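Local atomic coordinates of Co-chaperone DjlA N-terminal domain-containing protein (Porphyromonas gingivalis, PDB entry 2H5N), a protein that is of unknown function but binds magnesium and belongs to the all-helical TerB family, named after tellurite resistance proteins. Residues Ile22-Ser27 with Ile67-Ala72; Lys85-Tyr90 with Cys116-Met121. All blocks are in the same frame, centred on the assembly; numbering follows the deposited sequence.

Contact 1: Ile22-Ser27 with Ile67-Ala72; sequences IKMAKS and IEASQA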
loop_
_atom_site.group_PDB
_atom_site.type_symbol
_atom_site.label_atom_id
_atom_site.label_comp_id
_atom_site.label_asym_id
_atom_site.label_seq_id
_atom_site.Cartn_x
_atom_site.Cartn_y
_atom_site.Cartn_z
ATOM N N ILE A 22 -15.641 4.313 -3.101
ATOM C CA ILE A 22 -14.657 4.191 -2.037
ATOM C C ILE A 22 -13.321 3.528 -2.492
ATOM O O ILE A 22 -12.259 3.949 -2.048
ATOM C CB ILE A 22 -15.283 3.632 -0.692
ATOM C CG1 ILE A 22 -14.396 4.020 0.479
ATOM C CG2 ILE A 22 -15.458 2.119 -0.681
ATOM C CD1 ILE A 22 -14.377 5.529 0.775
ATOM N N LYS A 23 -13.381 2.577 -3.428
ATOM C CA LYS A 23 -12.188 1.970 -4.059
ATOM C C LYS A 23 -11.379 3.010 -4.891
ATOM O O LYS A 23 -10.136 3.013 -4.894
ATOM C CB LYS A 23 -12.640 0.779 -4.939
ATOM C CG LYS A 23 -11.562 -0.077 -5.643
ATOM C CD LYS A 23 -10.639 -0.761 -4.615
ATOM C CE LYS A 23 -9.901 -1.999 -5.144
ATOM N NZ LYS A 23 -9.730 -3.101 -4.089
ATOM N N MET A 24 -12.080 3.912 -5.558
ATOM C CA MET A 24 -11.399 4.989 -6.289
ATOM C C MET A 24 -10.674 5.943 -5.337
ATOM O O MET A 24 -9.540 6.333 -5.587
ATOM C CB MET A 24 -12.359 5.715 -7.253
ATOM C CG MET A 24 -12.861 4.797 -8.436
ATOM S SD MET A 24 -11.532 4.267 -9.567
ATOM C CE MET A 24 -11.026 2.718 -8.775
ATOM N N ALA A 25 -11.314 6.238 -4.214
ATOM C CA ALA A 25 -10.793 7.123 -3.179
ATOM C C ALA A 25 -9.580 6.540 -2.485
ATOM O O ALA A 25 -8.586 7.246 -2.272
ATOM C CB ALA A 25 -11.893 7.439 -2.162
ATOM N N LYS A 26 -9.663 5.264 -2.115
ATOM C CA LYS A 26 -8.490 4.514 -1.656
ATOM C C LYS A 26 -7.294 4.520 -2.646
ATOM O O LYS A 26 -6.134 4.740 -2.263
ATOM C CB LYS A 26 -8.897 3.099 -1.329
ATOM C CG LYS A 26 -9.460 2.916 0.103
ATOM C CD LYS A 26 -9.912 1.463 0.288
ATOM C CE LYS A 26 -10.477 1.250 1.647
ATOM N NZ LYS A 26 -10.609 -0.207 2.048
ATOM N N SER A 27 -7.570 4.228 -3.902
ATOM C CA SER A 27 -6.528 4.130 -4.901
ATOM C C SER A 27 -5.840 5.477 -5.037
ATOM O O SER A 27 -4.615 5.546 -5.099
ATOM C CB SER A 27 -7.110 3.679 -6.248
ATOM O OG SER A 27 -7.905 2.504 -6.111
ATOM N N ILE A 67 -13.139 -6.271 -4.565
ATOM C CA ILE A 67 -13.300 -5.938 -5.966
ATOM C C ILE A 67 -12.044 -5.337 -6.549
ATOM O O ILE A 67 -11.278 -4.674 -5.863
ATOM C CB ILE A 67 -14.536 -5.045 -6.293
ATOM C CG1 ILE A 67 -14.411 -3.651 -5.655
ATOM C CG2 ILE A 67 -15.877 -5.828 -6.059
ATOM C CD1 ILE A 67 -14.853 -2.498 -6.597
ATOM N N GLU A 68 -11.852 -5.589 -7.832
ATOM C CA GLU A 68 -10.773 -5.013 -8.595
ATOM C C GLU A 68 -10.960 -3.498 -8.843
ATOM O O GLU A 68 -12.055 -3.027 -9.186
ATOM C CB GLU A 68 -10.688 -5.736 -9.940
ATOM C CG GLU A 68 -10.417 -7.247 -9.863
ATOM C CD GLU A 68 -9.075 -7.554 -9.240
ATOM O OE1 GLU A 68 -8.079 -6.907 -9.647
ATOM O OE2 GLU A 68 -9.015 -8.431 -8.340
ATOM N N ALA A 69 -9.860 -2.746 -8.758
ATOM C CA ALA A 69 -9.909 -1.323 -9.110
ATOM C C ALA A 69 -10.481 -1.144 -10.514
ATOM O O ALA A 69 -11.240 -0.219 -10.766
ATOM C CB ALA A 69 -8.518 -0.632 -8.933
ATOM N N SER A 70 -10.168 -2.046 -11.433
ATOM C CA SER A 70 -10.632 -1.893 -12.826
ATOM C C SER A 70 -12.160 -2.021 -12.960
ATOM O O SER A 70 -12.788 -1.385 -13.800
ATOM C CB SER A 70 -9.893 -2.875 -13.749
ATOM O OG SER A 70 -9.986 -4.200 -13.273
ATOM N N GLN A 71 -12.759 -2.819 -12.088
ATOM C CA GLN A 71 -14.202 -2.967 -12.067
ATOM C C GLN A 71 -14.907 -1.755 -11.494
ATOM O O GLN A 71 -16.006 -1.386 -11.953
ATOM C CB GLN A 71 -14.566 -4.215 -11.250
ATOM C CG GLN A 71 -16.046 -4.411 -10.980
ATOM C CD GLN A 71 -16.918 -4.583 -12.220
ATOM O OE1 GLN A 71 -16.430 -4.735 -13.367
ATOM N NE2 GLN A 71 -18.231 -4.569 -11.996
ATOM N N ALA A 72 -14.293 -1.124 -10.488
ATOM C CA ALA A 72 -14.824 0.144 -9.933
ATOM C C ALA A 72 -14.838 1.223 -11.014
ATOM O O ALA A 72 -15.774 1.996 -11.121
ATOM C CB ALA A 72 -13.989 0.598 -8.707
#

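Contact 2: Lys85-Tyr90 with Cys116-Met121; sequences KYVASY and CGLPTM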
loop_
_atom_site.group_PDB
_atom_site.type_symbol
_atom_site.label_atom_id
_atom_site.label_comp_id
_atom_site.label_asym_id
_atom_site.label_seq_id
_atom_site.Cartn_x
_atom_site.Cartn_y
_atom_site.Cartn_z
ATOM N N LYS A 85 -20.270 14.028 -11.655
ATOM C CA LYS A 85 -19.875 15.322 -11.118
ATOM C C LYS A 85 -19.720 15.280 -9.590
ATOM O O LYS A 85 -18.779 15.837 -9.008
ATOM C CB LYS A 85 -20.901 16.394 -11.547
ATOM C CG LYS A 85 -20.813 17.702 -10.798
ATOM C CD LYS A 85 -21.858 18.699 -11.272
ATOM C CE LYS A 85 -21.672 20.035 -10.589
ATOM N NZ LYS A 85 -22.570 20.228 -9.405
ATOM N N TYR A 86 -20.660 14.597 -8.952
ATOM C CA TYR A 86 -20.653 14.425 -7.526
ATOM C C TYR A 86 -19.462 13.537 -7.107
ATOM O O TYR A 86 -18.720 13.863 -6.167
ATOM C CB TYR A 86 -21.954 13.759 -7.139
ATOM C CG TYR A 86 -22.327 14.015 -5.718
ATOM C CD1 TYR A 86 -22.157 13.022 -4.749
ATOM C CD2 TYR A 86 -22.836 15.260 -5.323
ATOM C CE1 TYR A 86 -22.471 13.246 -3.434
ATOM C CE2 TYR A 86 -23.173 15.490 -3.981
ATOM C CZ TYR A 86 -22.989 14.472 -3.057
ATOM O OH TYR A 86 -23.328 14.662 -1.738
ATOM N N VAL A 87 -19.235 12.441 -7.829
ATOM C CA VAL A 87 -18.051 11.610 -7.531
ATOM C C VAL A 87 -16.755 12.378 -7.717
ATOM O O VAL A 87 -15.849 12.263 -6.869
ATOM C CB VAL A 87 -18.003 10.291 -8.331
ATOM C CG1 VAL A 87 -16.752 9.482 -7.951
ATOM C CG2 VAL A 87 -19.245 9.458 -8.047
ATOM N N ALA A 88 -16.630 13.132 -8.822
ATOM C CA ALA A 88 -15.438 13.992 -9.014
ATOM C C ALA A 88 -15.274 15.038 -7.897
ATOM O O ALA A 88 -14.154 15.359 -7.485
ATOM C CB ALA A 88 -15.461 14.693 -10.392
ATOM N N SER A 89 -16.387 15.585 -7.416
ATOM C CA SER A 89 -16.315 16.644 -6.399
ATOM C C SER A 89 -15.770 16.046 -5.131
ATOM O O SER A 89 -14.904 16.628 -4.496
ATOM C CB SER A 89 -17.673 17.351 -6.181
ATOM O OG SER A 89 -18.174 17.806 -7.429
ATOM N N TYR A 90 -16.256 14.856 -4.816
ATOM C CA TYR A 90 -15.848 14.071 -3.655
ATOM C C TYR A 90 -14.352 13.754 -3.686
ATOM O O TYR A 90 -13.635 13.951 -2.708
ATOM C CB TYR A 90 -16.660 12.766 -3.630
ATOM C CG TYR A 90 -16.162 11.733 -2.637
ATOM C CD1 TYR A 90 -16.170 12.004 -1.265
ATOM C CD2 TYR A 90 -15.678 10.474 -3.067
ATOM C CE1 TYR A 90 -15.724 11.078 -0.362
ATOM C CE2 TYR A 90 -15.244 9.521 -2.142
ATOM C CZ TYR A 90 -15.270 9.830 -0.788
ATOM O OH TYR A 90 -14.840 8.921 0.173
ATOM N N CYS A 116 -11.992 7.556 -15.225
ATOM C CA CYS A 116 -13.366 7.222 -14.853
ATOM C C CYS A 116 -14.380 8.036 -15.679
ATOM O O CYS A 116 -15.569 7.868 -15.499
ATOM C CB CYS A 116 -13.585 7.487 -13.357
ATOM S SG CYS A 116 -12.787 6.305 -12.252
ATOM N N GLY A 117 -13.900 8.929 -16.548
ATOM C CA GLY A 117 -14.774 9.811 -17.328
ATOM C C GLY A 117 -15.558 10.885 -16.565
ATOM O O GLY A 117 -16.709 11.215 -16.950
ATOM N N LEU A 118 -14.941 11.417 -15.488
ATOM C CA LEU A 118 -15.535 12.463 -14.652
ATOM C C LEU A 118 -15.219 13.830 -15.272
ATOM O O LEU A 118 -14.197 13.963 -15.972
ATOM C CB LEU A 118 -14.983 12.394 -13.214
ATOM C CG LEU A 118 -14.985 11.001 -12.556
ATOM C CD1 LEU A 118 -14.261 10.979 -11.214
ATOM C CD2 LEU A 118 -16.412 10.397 -12.433
ATOM N N PRO A 119 -16.073 14.847 -15.014
ATOM C CA PRO A 119 -15.809 16.186 -15.564
ATOM C C PRO A 119 -14.682 16.885 -14.807
ATOM O O PRO A 119 -14.468 16.617 -13.609
ATOM C CB PRO A 119 -17.127 16.907 -15.339
ATOM C CG PRO A 119 -17.642 16.300 -14.058
ATOM C CD PRO A 119 -17.321 14.822 -14.229
ATOM N N THR A 120 -13.935 17.736 -15.506
ATOM C CA THR A 120 -12.894 18.531 -14.862
ATOM C C THR A 120 -13.571 19.701 -14.166
ATOM O O THR A 120 -14.571 20.236 -14.658
ATOM C CB THR A 120 -11.741 19.005 -15.839
ATOM O OG1 THR A 120 -12.001 20.320 -16.350
ATOM C CG2 THR A 120 -11.530 18.056 -16.975
ATOM N N MET A 121 -13.054 20.052 -12.995
ATOM C CA MET A 121 -13.521 21.192 -12.224
ATOM C C MET A 121 -12.350 21.712 -11.372
ATOM O O MET A 121 -11.353 21.013 -11.151
ATOM C CB MET A 121 -14.726 20.812 -11.338
ATOM C CG MET A 121 -14.453 19.689 -10.347
ATOM S SD MET A 121 -15.803 19.142 -9.269
ATOM C CE MET A 121 -16.787 18.201 -10.393
#

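Contact 1: Ile22-Ser27 with Ile67-Ala72
Lys-23, Met-24 and Ala-69 bury the most surface where helix 15-30 meets the start of helix 69-77, two elements of the all-helical TerB fold. Lys-23 works along its whole length. With CG anti to the backbone N (chi1 -176°) and a bend at chi2, the chain first lies over the first turn of helix 69-77, its CG 4.0 Å from Ala-72 CB, and then runs toward the turn that precedes it. There NZ donates a hydrogen bond of 2.8 Å to Ile-67 O, arriving almost head-on, with a C=O...N angle of 174°. The same ammonium also bonds to Ser-64 O, so it joins the last residue of helix 54-64 to the turn that leads into helix 69-77. Glu-68 holds the N-cap position of helix 69-77. Ile-67 adds a methyl, CD1, alongside the aliphatic part of Lys-23.

Met-24 comes from one residue further along helix 15-30. Its chain folds at chi2 and chi3 and presents only CE, which rests 3.6 Å from Ala-72 CB and equally near Ala-69 O. Where Lys-23 and Met-24 face these two alanines the backbones come close: the CA atoms of Lys-23 and Ala-69 are 6.4 Å apart. Met-24 also packs on Ile-112 and Cys-116 of helix 103-116, while Leu-115 and Thr-114 of a neighbouring subunit lie against Met-24 and Ala-69, which places this junction beside a subunit interface. Ser-27, buried one turn on from Lys-23, adds little surface and turns its hydroxyl back on its own helix. Its OG donates to Lys-23 O at 2.6 Å, and its backbone N reaches the same oxygen from the opposite face of the carbonyl plane.

Contact 2: Lys85-Tyr90 with Cys116-Met121
Met-121 and Ala-88 bury the most surface where helix 81-94 meets the loop that leaves helix 103-116, a helix closed by a Schellman motif with Gly-117 at positive phi. From its CB the Met-121 chain heads for the helix: CG stands between the backbone N and the carbonyl carbon (chi1 59°), and chi2 is extended, so the sulfur is carried straight to the helix surface. SD meets Ser-89, 3.3 Å from OG and 3.8 Å from CA. A bend at chi3 then turns the terminal methyl along the helix, where CE, 3.3 Å from the same Ser-89 OG, lies 3.4 Å from Lys-85 O and also meets Ala-88 CB. The chain thus crosses that of Lys-85 at about a right angle, with CE near Lys-85 CG.

The methyl touches a carbonyl that is already gripped twice. Ser-89 OG donates to Lys-85 O at 2.6 Å, tilted 34° from the carbonyl plane, and Ser-89 N bonds to it from the opposite face. Further back along the loop, Leu-118 sets its CB 3.7 Å from Ala-88 CB and sends CD1 over the same alanine toward Val-87. Pro-119 lays its ring beside the backbone of Lys-85, with CG 3.8 Å from Lys-85 CA. No hydrogen bond joins the two segments; they meet by van der Waals contact, mostly apolar.

Asn-129 of helix 123-130 bonds to both Lys-85 NZ and Ser-89 OG. Met-121 also rests on that helix, through Ala-126 and Asn-129, while Gly-117 O accepts from Lys-84 NZ of helix 81-94. The loop, which connects helices 103-116 and 123-130, thus touches both helix 81-94 and helix 123-130 of the TerB fold, and Val-87 and Tyr-90 pack on helix 15-30.

The two contacts come in series along the chain, contact 1 closing before contact 2 opens, and their centres are about 15 Å apart. Helix 69-77, whose first residues belong to contact 1, is followed directly by helix 81-94 of contact 2. Helix 15-30 bridges the two: Ile-22 CD1 packs on the hydroxyl of Tyr-90 and Ala-25 CB on its ring, and Met-24 SD lies 3.6 Å from Cys-116 SG. Contact 1 joins helix 69-77 to helix 15-30, and contact 2 joins the loop between helices 103-116 and 123-130 to helix 81-94; both lie in the same TerB helical fold. Contact 1 also borders another subunit, whereas contact 2 lies within the chain, away from the magnesium site.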